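Local structure of putative cell adhesion protein (Bacteroides eggerthii, 4GPV) at residues T129-S134 against H248-G253; A157-L162 against A336-Q341. The protein probably serves as a fimbrial (FimA-family) subunit of a distinct type of pilus used by a bacterium of the human microbiome for cell adhesion. One frame throughout, in Å; residues are numbered along the deposited sequence.

Contact 1: T129-S134 against H248-G253; sequences TNLWMS and HFYTFG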
# COMPACT_ATOMS: atom_id res chain seq x y z
N THR A 129 -11.06 5.85 -3.42
CA THR A 129 -12.41 5.30 -3.53
C THR A 129 -12.44 3.79 -3.79
O THR A 129 -13.52 3.26 -3.98
CB THR A 129 -13.16 6.03 -4.65
OG1 THR A 129 -12.41 5.91 -5.86
CG2 THR A 129 -13.40 7.51 -4.32
N ASN A 130 -11.28 3.11 -3.85
CA ASN A 130 -11.22 1.66 -4.12
C ASN A 130 -9.95 1.10 -3.58
O ASN A 130 -8.91 1.13 -4.26
CB ASN A 130 -11.36 1.35 -5.64
CG ASN A 130 -11.60 -0.13 -5.90
OD1 ASN A 130 -12.72 -0.61 -5.74
ND2 ASN A 130 -10.53 -0.89 -6.16
N LEU A 131 -10.02 0.59 -2.36
CA LEU A 131 -8.87 -0.02 -1.70
C LEU A 131 -9.12 -1.52 -1.51
O LEU A 131 -10.16 -1.90 -1.00
CB LEU A 131 -8.58 0.66 -0.33
CG LEU A 131 -8.09 2.10 -0.44
CD1 LEU A 131 -8.14 2.79 0.92
CD2 LEU A 131 -6.70 2.15 -1.08
N TRP A 132 -8.17 -2.36 -1.92
CA TRP A 132 -8.34 -3.81 -1.74
C TRP A 132 -8.33 -4.14 -0.26
O TRP A 132 -7.52 -3.58 0.48
CB TRP A 132 -7.21 -4.58 -2.43
CG TRP A 132 -7.22 -4.54 -3.94
CD1 TRP A 132 -8.23 -4.12 -4.75
CD2 TRP A 132 -6.17 -5.00 -4.81
NE1 TRP A 132 -7.86 -4.23 -6.07
CE2 TRP A 132 -6.61 -4.79 -6.14
CE3 TRP A 132 -4.89 -5.55 -4.59
CZ2 TRP A 132 -5.82 -5.11 -7.25
CZ3 TRP A 132 -4.09 -5.85 -5.70
CH2 TRP A 132 -4.56 -5.63 -7.01
N MSE A 133 -9.23 -5.03 0.17
CA MSE A 133 -9.34 -5.51 1.55
C MSE A 133 -9.56 -6.99 1.52
O MSE A 133 -10.12 -7.52 0.55
CB MSE A 133 -10.48 -4.83 2.31
CG MSE A 133 -10.27 -3.32 2.50
SE MSE A 133 -11.83 -2.51 3.31
CE MSE A 133 -12.80 -1.97 1.76
N SER A 134 -9.08 -7.68 2.55
CA SER A 134 -9.29 -9.11 2.58
C SER A 134 -9.40 -9.58 4.02
O SER A 134 -8.97 -8.91 4.96
CB SER A 134 -8.18 -9.85 1.83
OG SER A 134 -6.96 -9.79 2.57
N HIS A 248 -0.07 11.68 -0.38
CA HIS A 248 0.06 10.34 0.16
C HIS A 248 0.18 9.37 -1.01
O HIS A 248 -0.25 9.70 -2.13
CB HIS A 248 -1.14 9.99 1.06
CG HIS A 248 -2.44 9.88 0.35
ND1 HIS A 248 -3.23 10.98 0.13
CD2 HIS A 248 -3.03 8.79 -0.20
CE1 HIS A 248 -4.28 10.54 -0.54
NE2 HIS A 248 -4.20 9.23 -0.77
N PHE A 249 0.77 8.21 -0.75
CA PHE A 249 0.87 7.11 -1.71
C PHE A 249 0.37 5.85 -1.07
O PHE A 249 0.52 5.67 0.14
CB PHE A 249 2.34 6.90 -2.16
CG PHE A 249 2.96 8.00 -2.97
CD1 PHE A 249 2.52 8.28 -4.26
CD2 PHE A 249 4.06 8.70 -2.48
CE1 PHE A 249 3.13 9.29 -5.02
CE2 PHE A 249 4.68 9.68 -3.25
CZ PHE A 249 4.22 9.98 -4.51
N TYR A 250 -0.22 4.97 -1.87
CA TYR A 250 -0.55 3.61 -1.43
C TYR A 250 0.53 2.71 -1.97
O TYR A 250 0.95 2.89 -3.13
CB TYR A 250 -1.92 3.14 -1.97
CG TYR A 250 -3.03 4.06 -1.55
CD1 TYR A 250 -3.40 4.18 -0.21
CD2 TYR A 250 -3.71 4.83 -2.48
CE1 TYR A 250 -4.41 5.06 0.19
CE2 TYR A 250 -4.75 5.68 -2.11
CZ TYR A 250 -5.08 5.80 -0.77
OH TYR A 250 -6.08 6.68 -0.43
N THR A 251 0.96 1.74 -1.18
CA THR A 251 2.00 0.83 -1.69
C THR A 251 1.82 -0.52 -1.04
O THR A 251 1.02 -0.65 -0.13
CB THR A 251 3.42 1.43 -1.41
OG1 THR A 251 4.40 0.65 -2.12
CG2 THR A 251 3.77 1.45 0.08
N PHE A 252 2.56 -1.51 -1.50
CA PHE A 252 2.45 -2.81 -0.85
C PHE A 252 3.64 -3.09 0.11
O PHE A 252 4.66 -2.36 0.13
CB PHE A 252 2.32 -3.92 -1.90
CG PHE A 252 1.01 -3.90 -2.65
CD1 PHE A 252 -0.19 -3.58 -2.00
CD2 PHE A 252 0.95 -4.27 -3.99
CE1 PHE A 252 -1.41 -3.57 -2.70
CE2 PHE A 252 -0.28 -4.27 -4.68
CZ PHE A 252 -1.44 -3.94 -4.03
N GLY A 253 3.50 -4.15 0.91
CA GLY A 253 4.50 -4.56 1.90
C GLY A 253 5.88 -4.69 1.31
O GLY A 253 6.03 -5.11 0.18

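Contact 2: A157-L162 against A336-Q341; sequences AAKIQL and AQWVTQ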
# COMPACT_ATOMS: atom_id res chain seq x y z
N ALA A 157 -2.94 -2.98 1.18
CA ALA A 157 -1.87 -1.98 1.05
C ALA A 157 -1.50 -1.32 2.39
O ALA A 157 -2.14 -1.52 3.43
CB ALA A 157 -2.32 -0.90 0.07
N ALA A 158 -0.45 -0.49 2.32
CA ALA A 158 -0.01 0.45 3.34
C ALA A 158 -0.21 1.85 2.76
O ALA A 158 -0.26 2.01 1.52
CB ALA A 158 1.47 0.21 3.68
N LYS A 159 -0.25 2.86 3.60
CA LYS A 159 -0.40 4.23 3.17
C LYS A 159 0.80 5.03 3.70
O LYS A 159 1.19 4.85 4.86
CB LYS A 159 -1.72 4.79 3.73
CG LYS A 159 -2.03 6.22 3.31
CD LYS A 159 -3.46 6.58 3.75
CE LYS A 159 -3.55 7.47 4.93
NZ LYS A 159 -4.97 7.77 5.29
N ILE A 160 1.36 5.90 2.85
CA ILE A 160 2.49 6.75 3.26
C ILE A 160 2.08 8.20 3.04
O ILE A 160 1.78 8.55 1.91
CB ILE A 160 3.79 6.39 2.47
CG1 ILE A 160 4.21 4.92 2.74
CG2 ILE A 160 4.95 7.37 2.85
CD1 ILE A 160 5.27 4.41 1.75
N GLN A 161 2.12 9.05 4.09
CA GLN A 161 1.78 10.47 3.97
C GLN A 161 3.04 11.29 4.16
O GLN A 161 3.85 10.95 5.02
CB GLN A 161 0.76 10.89 5.05
CG GLN A 161 -0.65 10.44 4.72
CD GLN A 161 -1.59 10.69 5.87
OE1 GLN A 161 -1.59 9.98 6.88
NE2 GLN A 161 -2.40 11.72 5.74
N LEU A 162 3.16 12.42 3.44
CA LEU A 162 4.31 13.30 3.56
C LEU A 162 3.90 14.68 4.06
O LEU A 162 2.99 15.30 3.50
CB LEU A 162 5.03 13.41 2.19
CG LEU A 162 6.16 14.42 2.10
CD1 LEU A 162 7.32 14.05 3.05
CD2 LEU A 162 6.66 14.57 0.66
N ALA A 336 1.17 4.04 12.26
CA ALA A 336 -0.07 3.81 12.97
C ALA A 336 -0.79 2.64 12.33
O ALA A 336 -0.52 2.31 11.15
CB ALA A 336 -0.94 5.06 12.95
N GLN A 337 -1.65 1.98 13.09
CA GLN A 337 -2.47 0.93 12.49
C GLN A 337 -3.42 1.60 11.51
O GLN A 337 -4.05 2.61 11.88
CB GLN A 337 -3.26 0.18 13.58
CG GLN A 337 -2.38 -0.63 14.55
CD GLN A 337 -1.57 -1.77 13.94
OE1 GLN A 337 -0.50 -2.10 14.43
NE2 GLN A 337 -2.07 -2.43 12.90
N TRP A 338 -3.50 1.10 10.27
CA TRP A 338 -4.43 1.64 9.28
C TRP A 338 -5.68 0.77 9.35
O TRP A 338 -5.65 -0.39 8.96
CB TRP A 338 -3.77 1.64 7.88
CG TRP A 338 -4.53 2.41 6.84
CD1 TRP A 338 -5.35 3.49 7.03
CD2 TRP A 338 -4.38 2.26 5.42
NE1 TRP A 338 -5.83 3.93 5.82
CE2 TRP A 338 -5.23 3.22 4.81
CE3 TRP A 338 -3.69 1.35 4.60
CZ2 TRP A 338 -5.38 3.32 3.42
CZ3 TRP A 338 -3.86 1.44 3.21
CH2 TRP A 338 -4.66 2.43 2.64
N VAL A 339 -6.71 1.28 10.03
CA VAL A 339 -7.91 0.51 10.34
C VAL A 339 -9.00 0.75 9.29
O VAL A 339 -9.29 1.89 8.93
CB VAL A 339 -8.37 0.93 11.77
CG1 VAL A 339 -9.77 0.41 12.11
CG2 VAL A 339 -7.37 0.47 12.82
N THR A 340 -9.60 -0.34 8.83
CA THR A 340 -10.71 -0.28 7.90
C THR A 340 -11.97 0.04 8.67
O THR A 340 -12.21 -0.53 9.74
CB THR A 340 -10.91 -1.64 7.17
OG1 THR A 340 -11.20 -2.61 8.17
CG2 THR A 340 -9.70 -2.08 6.37
N GLN A 341 -12.81 0.90 8.11
CA GLN A 341 -14.15 1.12 8.66
C GLN A 341 -15.07 0.94 7.44
O GLN A 341 -15.42 1.94 6.80
CB GLN A 341 -14.24 2.49 9.37
CG GLN A 341 -15.38 2.56 10.37
CD GLN A 341 -15.08 3.50 11.52
OE1 GLN A 341 -14.90 4.72 11.35
NE2 GLN A 341 -15.02 2.96 12.73

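Contact 1: T129-S134 against H248-G253
Leu131 and Tyr250 meet as a methyl group set squarely on an aromatic face. The CD2 branch of Leu131 lies 3.8 Å from the centroid of the Tyr250 ring and only 7° off its normal, a nearly ideal CH-pi contact. Because the methyl is centred, it is almost equally far from much of the ring: CE1 of Tyr250 is 3.9 Å from CD2, and CD1 of Tyr250 is 4.0 Å from the same carbon. The phenol is put in place by its first torsion (-58°), which sets CG anti to the carbonyl carbon and lets the ring reach across to the leucine. Its OH also receives a weak, bent hydrogen bond from NE2 of His248, two residues back on the same strand.

Next along the chain, Trp132, one residue after Leu131, meets Phe252, two after Tyr250. CZ of Phe252 is 3.7 Å from CZ3 of Trp132, an oblique approach. The planes are close to parallel, at 21°, but they have slid so far apart that the centroids of the phenyl ring and the six-membered indole ring are 5.9 Å from each other. The pair therefore illustrates van der Waals contact between ring atoms, with little stacking overlap.

All four side chains are buried. Both segments line the same edge of strand 146-169, one after the other along it: Trp132 bonds to Val156 and Thr251 to Ala158. Phe194 meets the Trp132 ring, while Leu131 also packs on Phe155 of that strand and on Trp338 of strand 329-343.

Contact 2: A157-L162 against A336-Q341
The CA atoms of Ala158 and Trp338, 7.5 Å apart, are the nearest between two extended segments that run in roughly opposing but strongly splayed directions. That spacing is too wide for direct strand pairing, and the segments meet instead through one large side chain: the indole of Trp338 spans the gap and supplies more than half of the buried surface.

With CG anti to the backbone N (chi1 -169°), the Trp338 ring is swung out to lie against Lys159. CB of Lys159 stands over the six-membered ring, 3.8 Å from its centroid and 3° off the normal. The lysine chain then crosses the indole at about a right angle, its CD 3.8 Å from CZ2 of Trp338. A bend at chi3 (104°) turns the ammonium end so that NZ comes to 4.0 Å from NE1 of Trp338. The two nitrogens share an acceptor: Glu43 OE1 forms a salt bridge with the lysine and takes a hydrogen bond from the indole, and Asp41 gives the lysine a second carboxylate. This buried charge is thus matched by acids of strand 40-46, which probably favours its protonated form. At the rim of the ring, the carbonyl O of Ala157 lies near the indole plane, 3.4 Å from CZ3 of Trp338, while CB of Ala157 makes a looser apolar contact.

Phe155 stacks on the same tryptophan. Strand 297-306 joins the two parent strands in one sheet, and the contact lies by its beginning, where the indole packs directly on 157-162, within the beta-rich FimA-like C-terminal domain of the transthyretin clan.

Overall arrangement
Contacts 1 and 2 lie near the centre of the folded molecule, their centres about 8 Å apart, and both belong to the same mixed sheet. Strand 146-169 ties them together: it carries segment 157-162 and is the sheet neighbour of strands 133-138 and 247-251, on or beside which contact 1 forms. The backbone joins them directly, since Ile160 N lies 2.8 Å from Phe249 O and Ala158 N lies 2.9 Å from Thr251 O, both probable hydrogen bonds. Along the sequence the segments alternate, 129-134, 157-162, 248-253 and 336-341, so the two contacts interlock. Regions scattered over two hundred residues are thereby gathered into one region of the sheet, with the broken strand 146-169 at its middle, in this putative pilus subunit.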